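Local coordinates for protein titin (Homo sapiens, PDB 6H4L) that is a giant muscle protein of the sarcomere with immunoglobulin-like domains in its M-band segment, and probably has protein kinase activity, at residues A[41-46]-A[80-85]; A[30-35]-A[62-67]; A[9-14]-A[88-93]; A[4-9]-A[34-39]; A[26-31]-A[94-99]. All coordinates share one frame; numbering follows the deposited sequence. Where two conformers were deposited one is given.

Contact 1 of 5, residues A[41-46]-A[80-85]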
# COMPACT_ATOMS: atom_id res chain seq x y z
N LYS A 41 -0.83 -7.27 2.39
CA LYS A 41 0.24 -7.56 1.44
C LYS A 41 0.33 -6.45 0.41
O LYS A 41 -0.69 -5.89 0.02
CB LYS A 41 0.00 -8.91 0.76
CG LYS A 41 0.07 -10.09 1.70
CD LYS A 41 -0.06 -11.40 0.94
CE LYS A 41 -0.01 -12.60 1.87
NZ LYS A 41 1.24 -12.61 2.67
N TRP A 42 1.55 -6.15 -0.03
CA TRP A 42 1.76 -5.09 -1.01
C TRP A 42 2.36 -5.67 -2.27
O TRP A 42 3.15 -6.60 -2.19
CB TRP A 42 2.72 -4.05 -0.44
CG TRP A 42 2.11 -3.11 0.57
CD1 TRP A 42 2.11 -3.25 1.93
CD2 TRP A 42 1.45 -1.87 0.29
NE1 TRP A 42 1.47 -2.17 2.51
CE2 TRP A 42 1.06 -1.31 1.53
CE3 TRP A 42 1.15 -1.18 -0.89
CZ2 TRP A 42 0.40 -0.08 1.61
CZ3 TRP A 42 0.50 0.03 -0.80
CH2 TRP A 42 0.12 0.56 0.43
N TYR A 43 1.98 -5.12 -3.41
CA TYR A 43 2.45 -5.60 -4.71
C TYR A 43 2.90 -4.45 -5.59
O TYR A 43 2.36 -3.35 -5.52
CB TYR A 43 1.32 -6.36 -5.42
CG TYR A 43 0.80 -7.54 -4.65
CD1 TYR A 43 1.22 -8.83 -4.95
CD2 TYR A 43 -0.12 -7.37 -3.62
CE1 TYR A 43 0.74 -9.92 -4.23
CE2 TYR A 43 -0.60 -8.45 -2.90
CZ TYR A 43 -0.17 -9.72 -3.21
OH TYR A 43 -0.64 -10.79 -2.49
N HIS A 44 3.91 -4.72 -6.42
CA HIS A 44 4.34 -3.78 -7.45
C HIS A 44 4.21 -4.47 -8.80
O HIS A 44 4.81 -5.52 -9.04
CB HIS A 44 5.79 -3.34 -7.21
CG HIS A 44 6.34 -2.43 -8.27
ND1 HIS A 44 7.67 -2.41 -8.61
CD2 HIS A 44 5.74 -1.50 -9.05
CE1 HIS A 44 7.87 -1.52 -9.56
NE2 HIS A 44 6.71 -0.96 -9.85
N ASN A 45 3.39 -3.90 -9.68
CA ASN A 45 3.03 -4.57 -10.93
C ASN A 45 2.73 -6.07 -10.78
O ASN A 45 3.18 -6.89 -11.57
CB ASN A 45 4.11 -4.34 -12.00
CG ASN A 45 4.25 -2.87 -12.37
OD1 ASN A 45 3.27 -2.13 -12.42
ND2 ASN A 45 5.48 -2.45 -12.63
N GLY A 46 1.96 -6.41 -9.74
CA GLY A 46 1.49 -7.78 -9.58
C GLY A 46 2.42 -8.70 -8.81
O GLY A 46 2.08 -9.86 -8.56
N ARG A 80 -0.21 -1.97 -5.29
CA ARG A 80 -1.49 -2.45 -4.76
C ARG A 80 -1.34 -2.94 -3.33
O ARG A 80 -0.38 -3.64 -3.00
CB ARG A 80 -2.01 -3.59 -5.65
CG ARG A 80 -3.26 -4.28 -5.11
CD ARG A 80 -3.67 -5.47 -5.96
NE ARG A 80 -4.08 -5.10 -7.31
CZ ARG A 80 -5.33 -4.85 -7.67
NH1 ARG A 80 -6.30 -4.90 -6.76
NH2 ARG A 80 -5.62 -4.54 -8.93
N ALA A 81 -2.31 -2.58 -2.48
CA ALA A 81 -2.41 -3.14 -1.14
C ALA A 81 -3.59 -4.09 -1.13
O ALA A 81 -4.63 -3.79 -1.72
CB ALA A 81 -2.64 -2.04 -0.10
N VAL A 82 -3.42 -5.24 -0.48
CA VAL A 82 -4.53 -6.17 -0.29
C VAL A 82 -4.68 -6.42 1.21
O VAL A 82 -3.72 -6.81 1.87
CB VAL A 82 -4.25 -7.49 -0.99
CG1 VAL A 82 -5.41 -8.48 -0.77
CG2 VAL A 82 -4.03 -7.24 -2.48
N CYS A 83 -5.90 -6.24 1.73
CA CYS A 83 -6.17 -6.33 3.16
C CYS A 83 -7.14 -7.47 3.40
O CYS A 83 -8.23 -7.46 2.82
CB CYS A 83 -6.85 -5.06 3.65
SG CYS A 83 -5.88 -3.58 3.29
N THR A 84 -6.76 -8.43 4.23
CA THR A 84 -7.56 -9.64 4.39
C THR A 84 -7.79 -9.98 5.86
O THR A 84 -6.91 -9.85 6.69
CB THR A 84 -6.87 -10.85 3.72
OG1 THR A 84 -6.62 -10.55 2.34
CG2 THR A 84 -7.73 -12.11 3.81
N ASN A 85 -9.00 -10.42 6.17
CA ASN A 85 -9.24 -11.14 7.41
C ASN A 85 -10.23 -12.27 7.13
O ASN A 85 -10.61 -12.49 5.98
CB ASN A 85 -9.66 -10.21 8.57
CG ASN A 85 -11.06 -9.64 8.41
OD1 ASN A 85 -11.83 -10.06 7.55
ND2 ASN A 85 -11.41 -8.67 9.27
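The methyl of Ala81 sits over one face of the Trp42 indole. Its CB stands 3.7 Å from the centroid of the six-membered ring of Trp42, 7° off the ring normal, so a CH-pi contact forms. The indole reaches across to the neighbouring strand because CG is anti to the carbonyl carbon of Trp42 (chi1 -77°). The pair is non-hydrogen-bonded and faces the interior. On the other surface of the sheet Tyr43 and Val82 meet diagonally. CG2 of Val82 touches CE2 of Tyr43 at 3.7 Å. The carbonyl O of Arg80 lies at the edge of the Tyr43 ring, near its plane. The same O accepts a hydrogen bond from the backbone N of Tyr43 at 2.8 Å, and the N of Arg80 returns a bond to Tyr43 O. Lys41 and Val82 form a second hydrogen-bonded pair, with both bonds close to straight. The long side chains of Lys41 and Arg80 run away from the contact; Arg80 NH1 bonds Ser91 OG. Strands 39-44 and 77-85 are neighbouring inner strands of the five-stranded sheet. Strand 88-98 flanks 77-85, strand 47-48 flanks 39-44, and Leu30 of strand 26-35 packs on Trp42 and Ala81 from the facing sheet.

Contact 2 of 5, residues A[30-35]-A[62-67]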
# COMPACT_ATOMS: atom_id res chain seq x y z
N LEU A 30 -3.05 4.60 2.76
CA LEU A 30 -4.49 4.35 2.71
C LEU A 30 -4.98 4.05 4.11
O LEU A 30 -4.19 3.88 5.03
CB LEU A 30 -4.84 3.21 1.75
CG LEU A 30 -4.39 1.79 2.04
CD1 LEU A 30 -5.28 0.78 1.34
CD2 LEU A 30 -2.95 1.61 1.54
N ASN A 31 -6.29 4.05 4.29
CA ASN A 31 -6.84 3.72 5.59
C ASN A 31 -7.85 2.60 5.45
O ASN A 31 -8.73 2.67 4.59
CB ASN A 31 -7.55 4.93 6.19
CG ASN A 31 -7.97 4.70 7.62
OD1 ASN A 31 -7.16 4.76 8.54
ND2 ASN A 31 -9.25 4.41 7.81
N VAL A 32 -7.70 1.57 6.28
CA VAL A 32 -8.61 0.42 6.25
C VAL A 32 -9.26 0.26 7.62
O VAL A 32 -8.62 0.48 8.66
CB VAL A 32 -7.86 -0.88 5.84
CG1 VAL A 32 -6.80 -1.25 6.88
CG2 VAL A 32 -8.84 -2.04 5.58
N GLN A 33 -10.55 -0.10 7.62
CA GLN A 33 -11.26 -0.45 8.83
C GLN A 33 -11.47 -1.95 8.78
O GLN A 33 -12.02 -2.47 7.81
CB GLN A 33 -12.62 0.26 8.86
CG GLN A 33 -12.51 1.79 8.94
CD GLN A 33 -13.87 2.48 8.90
OE1 GLN A 33 -14.87 1.89 8.49
NE2 GLN A 33 -13.90 3.75 9.33
N SER A 34 -10.97 -2.65 9.79
CA SER A 34 -10.98 -4.12 9.75
C SER A 34 -11.05 -4.67 11.17
O SER A 34 -10.34 -4.19 12.05
CB SER A 34 -9.71 -4.62 9.05
OG SER A 34 -9.66 -6.03 8.95
N LYS A 35 -11.93 -5.64 11.40
CA LYS A 35 -11.97 -6.31 12.70
C LYS A 35 -12.29 -7.79 12.50
O LYS A 35 -13.35 -8.13 12.02
CB LYS A 35 -13.04 -5.67 13.60
CG LYS A 35 -13.06 -6.25 15.00
CD LYS A 35 -14.23 -5.68 15.81
CE LYS A 35 -14.25 -6.29 17.21
NZ LYS A 35 -15.31 -5.67 18.06
N GLY A 62 -4.73 0.62 11.26
CA GLY A 62 -5.49 0.72 10.02
C GLY A 62 -4.97 1.76 9.04
O GLY A 62 -5.38 1.78 7.89
N VAL A 63 -4.08 2.63 9.51
CA VAL A 63 -3.40 3.53 8.57
C VAL A 63 -2.24 2.75 7.96
O VAL A 63 -1.33 2.35 8.69
CB VAL A 63 -2.87 4.78 9.26
CG1 VAL A 63 -2.16 5.68 8.25
CG2 VAL A 63 -4.01 5.56 9.93
N LEU A 64 -2.28 2.52 6.65
CA LEU A 64 -1.30 1.69 5.95
C LEU A 64 -0.41 2.61 5.15
O LEU A 64 -0.92 3.44 4.41
CB LEU A 64 -2.00 0.74 4.99
CG LEU A 64 -3.17 -0.04 5.60
CD1 LEU A 64 -3.68 -1.00 4.54
CD2 LEU A 64 -2.70 -0.78 6.84
N THR A 65 0.91 2.46 5.28
CA THR A 65 1.84 3.31 4.53
C THR A 65 2.86 2.42 3.84
O THR A 65 3.40 1.50 4.47
CB THR A 65 2.59 4.31 5.45
OG1 THR A 65 1.62 5.08 6.20
CG2 THR A 65 3.48 5.27 4.65
N LEU A 66 3.09 2.68 2.56
CA LEU A 66 4.19 2.06 1.82
C LEU A 66 5.17 3.17 1.52
O LEU A 66 4.79 4.21 1.01
CB LEU A 66 3.70 1.46 0.50
CG LEU A 66 4.83 0.97 -0.44
CD1 LEU A 66 5.55 -0.20 0.19
CD2 LEU A 66 4.26 0.57 -1.82
N GLU A 67 6.44 2.93 1.83
CA GLU A 67 7.44 3.93 1.56
C GLU A 67 8.46 3.33 0.59
O GLU A 67 8.93 2.22 0.80
CB GLU A 67 8.11 4.34 2.86
CG GLU A 67 9.25 5.32 2.69
CD GLU A 67 9.84 5.70 4.03
OE1 GLU A 67 10.49 4.84 4.66
OE2 GLU A 67 9.60 6.84 4.48
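Leu30 and Leu64 form a regular antiparallel hydrogen-bonded pair, and the two strand segments run at 144° to each other. Leu30 N donates to Leu64 O at 2.9 Å, and Leu64 N donates to Leu30 O at 2.8 Å. Two residues further on, Val32 N bonds Gly62 O, which carries the bonding to the residue just before strand 63-68.

Three side chains gather on the inner face. Leu64 sits between Leu30 and Val32. Its CD1 meets CG of Leu30 at 3.8 Å and CG1 of Val32 at 3.9 Å. The other methyl of Leu64 also approaches Val32 CG1. Leu30 holds CG between its backbone N and carbonyl carbon (chi1 66°). This puts CD2 against CB of Leu64, at 3.7 Å. The group is wholly apolar, and all three residues are buried.

The outer face is different. OD1 of Asn31 rests 3.5 Å from CG2 of Val63, while its ND2 turns to Thr12 OG1 on the other side of the strand. Gly62 has a positive phi (103°) and brings its CA to within 3.4 Å of Val32 O, a CA-H...O contact that suits a residue without a side chain.

Strands 26-35 and 63-68 are the inner pair of the four-stranded sheet of an immunoglobulin sandwich, strands B and E in the usual naming. Leu30 and Ala81 probably occupy the places where many immunoglobulin domains carry the disulfide between strands B and F.

Contact 3 of 5, residues A[9-14]-A[88-93]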
# COMPACT_ATOMS: atom_id res chain seq x y z
N PRO A 9 -12.56 -6.23 5.84
CA PRO A 9 -11.88 -4.95 5.69
C PRO A 9 -12.62 -4.04 4.71
O PRO A 9 -13.14 -4.51 3.70
CB PRO A 9 -10.53 -5.36 5.09
CG PRO A 9 -10.33 -6.78 5.54
CD PRO A 9 -11.71 -7.38 5.48
N ARG A 10 -12.66 -2.75 5.02
CA ARG A 10 -13.20 -1.75 4.12
C ARG A 10 -12.23 -0.58 4.06
O ARG A 10 -11.74 -0.10 5.09
CB ARG A 10 -14.59 -1.29 4.56
CG ARG A 10 -14.66 -0.87 5.99
CD ARG A 10 -16.11 -0.85 6.50
NE ARG A 10 -16.13 -0.39 7.88
CZ ARG A 10 -16.86 -0.93 8.85
NH1 ARG A 10 -17.66 -1.95 8.60
NH2 ARG A 10 -16.78 -0.43 10.08
N ILE A 11 -11.92 -0.14 2.85
CA ILE A 11 -10.96 0.93 2.68
C ILE A 11 -11.71 2.25 2.62
O ILE A 11 -12.58 2.43 1.76
CB ILE A 11 -10.11 0.70 1.43
CG1 ILE A 11 -9.29 -0.59 1.61
CG2 ILE A 11 -9.21 1.92 1.13
CD1 ILE A 11 -8.53 -1.06 0.39
N THR A 12 -11.40 3.14 3.56
CA THR A 12 -12.11 4.41 3.67
C THR A 12 -11.34 5.61 3.11
O THR A 12 -11.93 6.68 2.88
CB THR A 12 -12.48 4.72 5.13
OG1 THR A 12 -11.29 4.91 5.90
CG2 THR A 12 -13.33 3.59 5.73
N LEU A 13 -10.03 5.46 2.91
CA LEU A 13 -9.22 6.47 2.25
C LEU A 13 -8.32 5.74 1.28
O LEU A 13 -7.55 4.85 1.68
CB LEU A 13 -8.34 7.24 3.24
CG LEU A 13 -7.33 8.15 2.53
CD1 LEU A 13 -8.05 9.34 1.91
CD2 LEU A 13 -6.22 8.60 3.46
N ARG A 14 -8.42 6.09 0.01
CA ARG A 14 -7.70 5.34 -1.02
C ARG A 14 -6.40 6.02 -1.41
O ARG A 14 -6.25 7.24 -1.27
CB ARG A 14 -8.59 5.15 -2.25
CG ARG A 14 -9.83 4.28 -1.95
CD ARG A 14 -10.39 3.58 -3.18
NE ARG A 14 -11.39 2.58 -2.80
CZ ARG A 14 -11.16 1.27 -2.72
NH1 ARG A 14 -9.96 0.79 -3.02
NH2 ARG A 14 -12.13 0.44 -2.36
N GLY A 88 -13.36 -11.29 4.99
CA GLY A 88 -13.30 -10.85 3.61
C GLY A 88 -12.01 -10.15 3.25
O GLY A 88 -11.02 -10.26 3.95
N GLU A 89 -12.05 -9.42 2.14
CA GLU A 89 -10.85 -8.75 1.67
C GLU A 89 -11.21 -7.44 0.98
O GLU A 89 -12.31 -7.28 0.46
CB GLU A 89 -10.08 -9.66 0.72
CG GLU A 89 -10.72 -9.88 -0.63
CD GLU A 89 -9.78 -10.55 -1.63
OE1 GLU A 89 -8.65 -10.91 -1.24
OE2 GLU A 89 -10.17 -10.70 -2.80
N ALA A 90 -10.26 -6.51 0.98
CA ALA A 90 -10.42 -5.27 0.24
C ALA A 90 -9.08 -4.99 -0.40
O ALA A 90 -8.05 -5.38 0.13
CB ALA A 90 -10.77 -4.14 1.18
N SER A 91 -9.10 -4.29 -1.53
CA SER A 91 -7.85 -3.98 -2.20
C SER A 91 -7.92 -2.60 -2.81
O SER A 91 -9.01 -2.10 -3.13
CB SER A 91 -7.54 -5.02 -3.28
OG SER A 91 -6.23 -4.81 -3.81
N ASP A 92 -6.76 -1.97 -2.96
CA ASP A 92 -6.68 -0.64 -3.55
C ASP A 92 -5.40 -0.60 -4.36
O ASP A 92 -4.46 -1.32 -4.06
CB ASP A 92 -6.62 0.42 -2.45
CG ASP A 92 -6.69 1.84 -2.98
OD1 ASP A 92 -7.34 2.10 -4.01
OD2 ASP A 92 -6.07 2.71 -2.34
N TYR A 93 -5.38 0.21 -5.42
CA TYR A 93 -4.16 0.33 -6.21
C TYR A 93 -4.04 1.75 -6.74
O TYR A 93 -5.02 2.47 -6.86
CB TYR A 93 -4.15 -0.68 -7.35
CG TYR A 93 -5.22 -0.46 -8.39
CD1 TYR A 93 -5.02 0.38 -9.47
CD2 TYR A 93 -6.45 -1.10 -8.28
CE1 TYR A 93 -6.00 0.58 -10.43
CE2 TYR A 93 -7.45 -0.91 -9.23
CZ TYR A 93 -7.21 -0.07 -10.30
OH TYR A 93 -8.20 0.13 -11.24
O HOH W 1 -14.78 -5.65 1.96
O HOH W 2 -12.21 -2.90 -2.01
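One nitrogen of Arg14, NH1, makes both direct hydrogen bonds to residues 88-93. It donates to Asp92 OD1 at 3.1 Å, as part of a salt bridge, and to Ser91 O at 3.0 Å. Both acceptors lie at the edge of the guanidinium, within a few degrees of its plane. The approach to the carboxylate is less regular. NH1 meets OD1 from above the carboxylate plane, and the guanidinium and carboxylate planes are 71° apart. The extended chain of Arg14 runs past Asp92, with CB 3.5 Å from Asp92 OD2 and CD 3.5 Å from Asp92 OD1.

Beside this polar site is an apolar one. CG1 of Ile11 touches CB of Ala90 at 3.9 Å, and CD1 reaches on to the backbone of Ser91 and to CB of Asp92. CB of Ile11 also lies over one face of the Arg14 guanidinium. Pro9 closes the other end: its CD is 3.3 Å from Gly88 O, and its CB faces Ala90 CB.

In the next shell, Asp92 OD2 accepts a hydrogen bond from Met15 N, so each carboxylate oxygen has a partner. Water 1 donates to Pro9 O at 2.6 Å and makes a weak bond to Glu89 O. Thr12 and Leu13 form a classic beta bulge opposite Asn31, where the chain turns out of its first course.

Strands 9-11 and 88-93 run nearly parallel, at 21°, without direct backbone bonds. Strand 7-11 pairs with 26-35, while 18-20 joins 88-98 in the other sheet. This passage of the first strand from one sheet to the other is characteristic of I-set immunoglobulin domains.

Contact 4 of 5, residues A[4-9]-A[34-39]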
# COMPACT_ATOMS: atom_id res chain seq x y z
N THR A 4 -19.37 -3.81 18.39
CA THR A 4 -18.97 -3.89 16.99
C THR A 4 -18.61 -5.32 16.61
O THR A 4 -17.62 -5.86 17.09
CB THR A 4 -17.76 -2.97 16.69
OG1 THR A 4 -18.09 -1.61 17.01
CG2 THR A 4 -17.35 -3.06 15.23
N LEU A 5 -19.43 -5.94 15.77
CA LEU A 5 -19.16 -7.29 15.30
C LEU A 5 -17.95 -7.32 14.37
O LEU A 5 -17.60 -6.31 13.74
CB LEU A 5 -20.38 -7.85 14.57
CG LEU A 5 -21.66 -7.98 15.39
CD1 LEU A 5 -22.85 -8.30 14.50
CD2 LEU A 5 -21.49 -9.04 16.46
N ASP A 6 -17.30 -8.48 14.28
CA ASP A 6 -16.23 -8.64 13.29
C ASP A 6 -16.77 -8.31 11.90
O ASP A 6 -17.93 -8.56 11.60
CB ASP A 6 -15.69 -10.07 13.29
CG ASP A 6 -14.87 -10.39 14.51
OD1 ASP A 6 -14.54 -9.45 15.27
OD2 ASP A 6 -14.54 -11.58 14.70
N HIS A 7 -15.91 -7.77 11.04
CA HIS A 7 -16.34 -7.41 9.70
C HIS A 7 -15.17 -7.40 8.72
O HIS A 7 -14.02 -7.23 9.12
CB HIS A 7 -17.02 -6.03 9.71
CG HIS A 7 -16.12 -4.90 10.11
ND1 HIS A 7 -15.23 -4.32 9.24
CD2 HIS A 7 -15.96 -4.26 11.29
CE1 HIS A 7 -14.57 -3.36 9.86
NE2 HIS A 7 -15.00 -3.30 11.11
N ALA A 8 -15.50 -7.59 7.45
CA ALA A 8 -14.51 -7.58 6.38
C ALA A 8 -13.82 -6.22 6.28
O ALA A 8 -14.41 -5.18 6.57
CB ALA A 8 -15.16 -7.92 5.06
N PRO A 9 -12.56 -6.23 5.84
CA PRO A 9 -11.88 -4.95 5.69
C PRO A 9 -12.62 -4.04 4.71
O PRO A 9 -13.14 -4.51 3.70
CB PRO A 9 -10.53 -5.36 5.09
CG PRO A 9 -10.33 -6.78 5.54
CD PRO A 9 -11.71 -7.38 5.48
N SER A 34 -10.97 -2.65 9.79
CA SER A 34 -10.98 -4.12 9.75
C SER A 34 -11.05 -4.67 11.17
O SER A 34 -10.34 -4.19 12.05
CB SER A 34 -9.71 -4.62 9.05
OG SER A 34 -9.66 -6.03 8.95
N LYS A 35 -11.93 -5.64 11.40
CA LYS A 35 -11.97 -6.31 12.70
C LYS A 35 -12.29 -7.79 12.50
O LYS A 35 -13.35 -8.13 12.02
CB LYS A 35 -13.04 -5.67 13.60
CG LYS A 35 -13.06 -6.25 15.00
CD LYS A 35 -14.23 -5.68 15.81
CE LYS A 35 -14.25 -6.29 17.21
NZ LYS A 35 -15.31 -5.67 18.06
N PRO A 36 -11.35 -8.69 12.85
CA PRO A 36 -10.03 -8.40 13.41
C PRO A 36 -9.10 -7.68 12.43
O PRO A 36 -9.41 -7.54 11.24
CB PRO A 36 -9.46 -9.79 13.71
CG PRO A 36 -10.24 -10.73 12.88
CD PRO A 36 -11.60 -10.13 12.74
N THR A 37 -7.97 -7.22 12.94
CA THR A 37 -7.02 -6.46 12.14
C THR A 37 -6.57 -7.25 10.91
O THR A 37 -6.30 -8.45 10.99
CB THR A 37 -5.82 -6.04 12.97
OG1 THR A 37 -5.35 -7.17 13.73
CG2 THR A 37 -6.21 -4.93 13.92
N ALA A 38 -6.50 -6.54 9.79
CA ALA A 38 -6.21 -7.12 8.49
C ALA A 38 -4.76 -7.54 8.38
O ALA A 38 -3.86 -6.87 8.91
CB ALA A 38 -6.53 -6.11 7.39
N GLU A 39 -4.54 -8.64 7.68
CA GLU A 39 -3.22 -8.99 7.16
C GLU A 39 -3.08 -8.19 5.87
O GLU A 39 -4.01 -8.16 5.06
CB GLU A 39 -3.15 -10.48 6.84
CG GLU A 39 -3.24 -11.39 8.05
CD GLU A 39 -2.04 -11.28 8.97
OE1 GLU A 39 -0.91 -11.07 8.47
OE2 GLU A 39 -2.22 -11.40 10.20
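His7 N donates to Lys35 O at 2.8 Å. The return bond, Lys35 N to His7 O, is weak at 3.5 Å, so this antiparallel pair is uneven. The His7 ring folds over it. With CG between the backbone N and carbonyl carbon (chi1 64°), the ring turns one face to Lys35 N and sets CE1 3.7 Å from Ser34 N. ND1 bonds Ala8 O at 2.9 Å, which helps to set the rotation of the ring. Lys35 stretches out along the N-terminal residues to Thr4. Its NZ bonds Thr4 O, though the length of 2.5 Å is doubtfully short. Asp6 stands about at a right angle to this chain, with OD1 3.5 Å from CG of Lys35. Its OD2 is bonded to Tyr86 OH. Pro36 follows a cis peptide bond and puts CD against the Asp6 carboxylate. Ser34 OG donates to Pro36 O across this turn and lies next to CG of Pro9. The contact closes one end of the four-stranded sheet, where edge strand 7-11 begins and strand 26-35 finishes. Asn85 of strand 77-85, in the other sheet, donates to both His7 O and Pro36 O.

Contact 5 of 5, residues A[26-31]-A[94-99]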
# COMPACT_ATOMS: atom_id res chain seq x y z
N THR A 26 9.17 8.41 -1.68
CA THR A 26 7.75 8.69 -1.75
C THR A 26 6.95 7.72 -0.89
O THR A 26 7.44 6.68 -0.48
CB THR A 26 7.25 8.67 -3.20
OG1 THR A 26 6.01 9.38 -3.29
CG2 THR A 26 7.09 7.25 -3.71
N ARG A 27 5.70 8.08 -0.62
CA ARG A 27 4.82 7.21 0.15
C ARG A 27 3.47 7.09 -0.52
O ARG A 27 3.00 8.04 -1.15
CB ARG A 27 4.60 7.79 1.54
CG ARG A 27 5.77 7.64 2.46
CD ARG A 27 5.54 8.32 3.80
NE ARG A 27 6.71 8.13 4.66
CZ ARG A 27 7.00 8.87 5.72
NH1 ARG A 27 6.20 9.88 6.06
NH2 ARG A 27 8.09 8.61 6.43
N PHE A 28 2.87 5.91 -0.37
CA PHE A 28 1.44 5.71 -0.61
C PHE A 28 0.80 5.47 0.75
O PHE A 28 1.36 4.78 1.59
CB PHE A 28 1.20 4.49 -1.50
CG PHE A 28 1.55 4.71 -2.96
CD1 PHE A 28 0.66 5.35 -3.80
CD2 PHE A 28 2.75 4.25 -3.47
CE1 PHE A 28 0.97 5.55 -5.14
CE2 PHE A 28 3.07 4.45 -4.82
CZ PHE A 28 2.17 5.10 -5.65
N ILE A 29 -0.38 6.02 0.96
CA ILE A 29 -1.05 5.88 2.25
C ILE A 29 -2.51 5.55 2.01
O ILE A 29 -3.14 6.14 1.13
CB ILE A 29 -0.94 7.17 3.09
CG1 ILE A 29 0.53 7.49 3.37
CG2 ILE A 29 -1.68 7.02 4.41
CD1 ILE A 29 0.77 8.91 3.90
N LEU A 30 -3.05 4.60 2.76
CA LEU A 30 -4.49 4.35 2.71
C LEU A 30 -4.98 4.05 4.11
O LEU A 30 -4.19 3.88 5.03
CB LEU A 30 -4.84 3.21 1.75
CG LEU A 30 -4.39 1.79 2.04
CD1 LEU A 30 -5.28 0.78 1.34
CD2 LEU A 30 -2.95 1.61 1.54
N ASN A 31 -6.29 4.05 4.29
CA ASN A 31 -6.84 3.72 5.59
C ASN A 31 -7.85 2.60 5.45
O ASN A 31 -8.73 2.67 4.59
CB ASN A 31 -7.55 4.93 6.19
CG ASN A 31 -7.97 4.70 7.62
OD1 ASN A 31 -7.16 4.76 8.54
ND2 ASN A 31 -9.25 4.41 7.81
N ALA A 94 -2.81 2.13 -7.07
CA ALA A 94 -2.53 3.45 -7.61
C ALA A 94 -1.23 3.37 -8.40
O ALA A 94 -0.48 2.40 -8.30
CB ALA A 94 -2.40 4.48 -6.48
N THR A 95 -0.97 4.40 -9.19
CA THR A 95 0.21 4.41 -10.04
C THR A 95 1.27 5.37 -9.53
O THR A 95 0.96 6.44 -9.01
CB THR A 95 -0.15 4.81 -11.48
OG1 THR A 95 -0.69 6.14 -11.49
CG2 THR A 95 -1.16 3.85 -12.07
N LEU A 96 2.52 4.97 -9.67
CA LEU A 96 3.65 5.86 -9.44
C LEU A 96 4.29 6.22 -10.77
O LEU A 96 4.57 5.35 -11.59
CB LEU A 96 4.69 5.20 -8.55
CG LEU A 96 5.84 6.13 -8.14
CD1 LEU A 96 5.32 7.30 -7.30
CD2 LEU A 96 6.92 5.35 -7.41
N ASP A 97 4.52 7.51 -10.99
CA ASP A 97 5.29 7.96 -12.14
C ASP A 97 6.53 8.68 -11.65
O ASP A 97 6.45 9.78 -11.11
CB ASP A 97 4.46 8.88 -13.03
CG ASP A 97 3.43 8.12 -13.85
OD1 ASP A 97 3.78 7.05 -14.40
OD2 ASP A 97 2.28 8.58 -13.94
N VAL A 98 7.68 8.05 -11.84
CA VAL A 98 8.95 8.66 -11.48
C VAL A 98 9.44 9.51 -12.65
O VAL A 98 9.73 9.00 -13.73
CB VAL A 98 9.99 7.60 -11.08
CG1 VAL A 98 11.24 8.27 -10.52
CG2 VAL A 98 9.40 6.64 -10.06
N THR A 99 9.54 10.82 -12.43
CA THR A 99 9.85 11.76 -13.50
C THR A 99 11.32 12.19 -13.47
O THR A 99 11.91 12.33 -12.41
CB THR A 99 8.96 13.01 -13.40
OG1 THR A 99 9.25 13.72 -12.19
CG2 THR A 99 7.49 12.61 -13.40
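Phe28 reaches from its strand across the interior to Ala94 and Leu96. The bond from CA to CB points toward the second segment, but CB itself touches nothing there. CG is anti to the carbonyl carbon (chi1 -74°), and this turn carries the ring onward. CD1 is the first ring atom to come near Ala94 CB, at 4.2 Å. CE1 is closer, at 3.8 Å from the same methyl. CZ, at the tip, meets two groups. It lies 3.8 Å from Thr95 O and 3.8 Å from CB of Leu96. Both stand at the ring edge, near its plane, so the edge of Phe28 rather than a face meets this part of the strand. CE2 also approaches Leu96 CB, at 4.1 Å.

A second apolar touch lies beside it. CG2 of Thr26 and CD1 of Leu96 meet tip to tip at 4.0 Å. The Thr26 hydroxyl is used elsewhere, in a bond with His18 NE2.

No hydrogen bond joins the two segments. Strands 26-31 and 94-98 come no closer than 9.6 Å, axis to axis. They belong to opposite sheets of the sandwich. The side chains of Thr26 and Phe28 bridge the gap, meeting side chains and one backbone carbonyl of the other strand. Strand 26-35 is bonded to 63-68 in its own sheet. Tyr79 of strand 77-85 packs on both Phe28 and Leu96. His18 of strand 18-20 also meets these two residues, at the side where that short strand runs parallel to 88-98.

Contacts 2 and 5 are buried, contacts 1 and 3 partly so, and contact 4 is at the surface. Contacts 1 and 2 are antiparallel ladders, one in each sheet, and they touch through Trp42 and Leu30 and through Cys83 and Leu64. Contact 5 joins the sheets mainly by apolar side chains, with no hydrogen bond. Contact 3 links strand 7-11 with the opposite sheet and adds a salt bridge and waters. Contact 4 is mostly polar, with one good backbone bond and a weak return. Strand 26-35 serves contacts 2, 4 and 5, and strand 88-98 serves 3 and 5. Contacts 4 and 5 lie on opposite sides of the domain centre, their own centres about 25 Å apart.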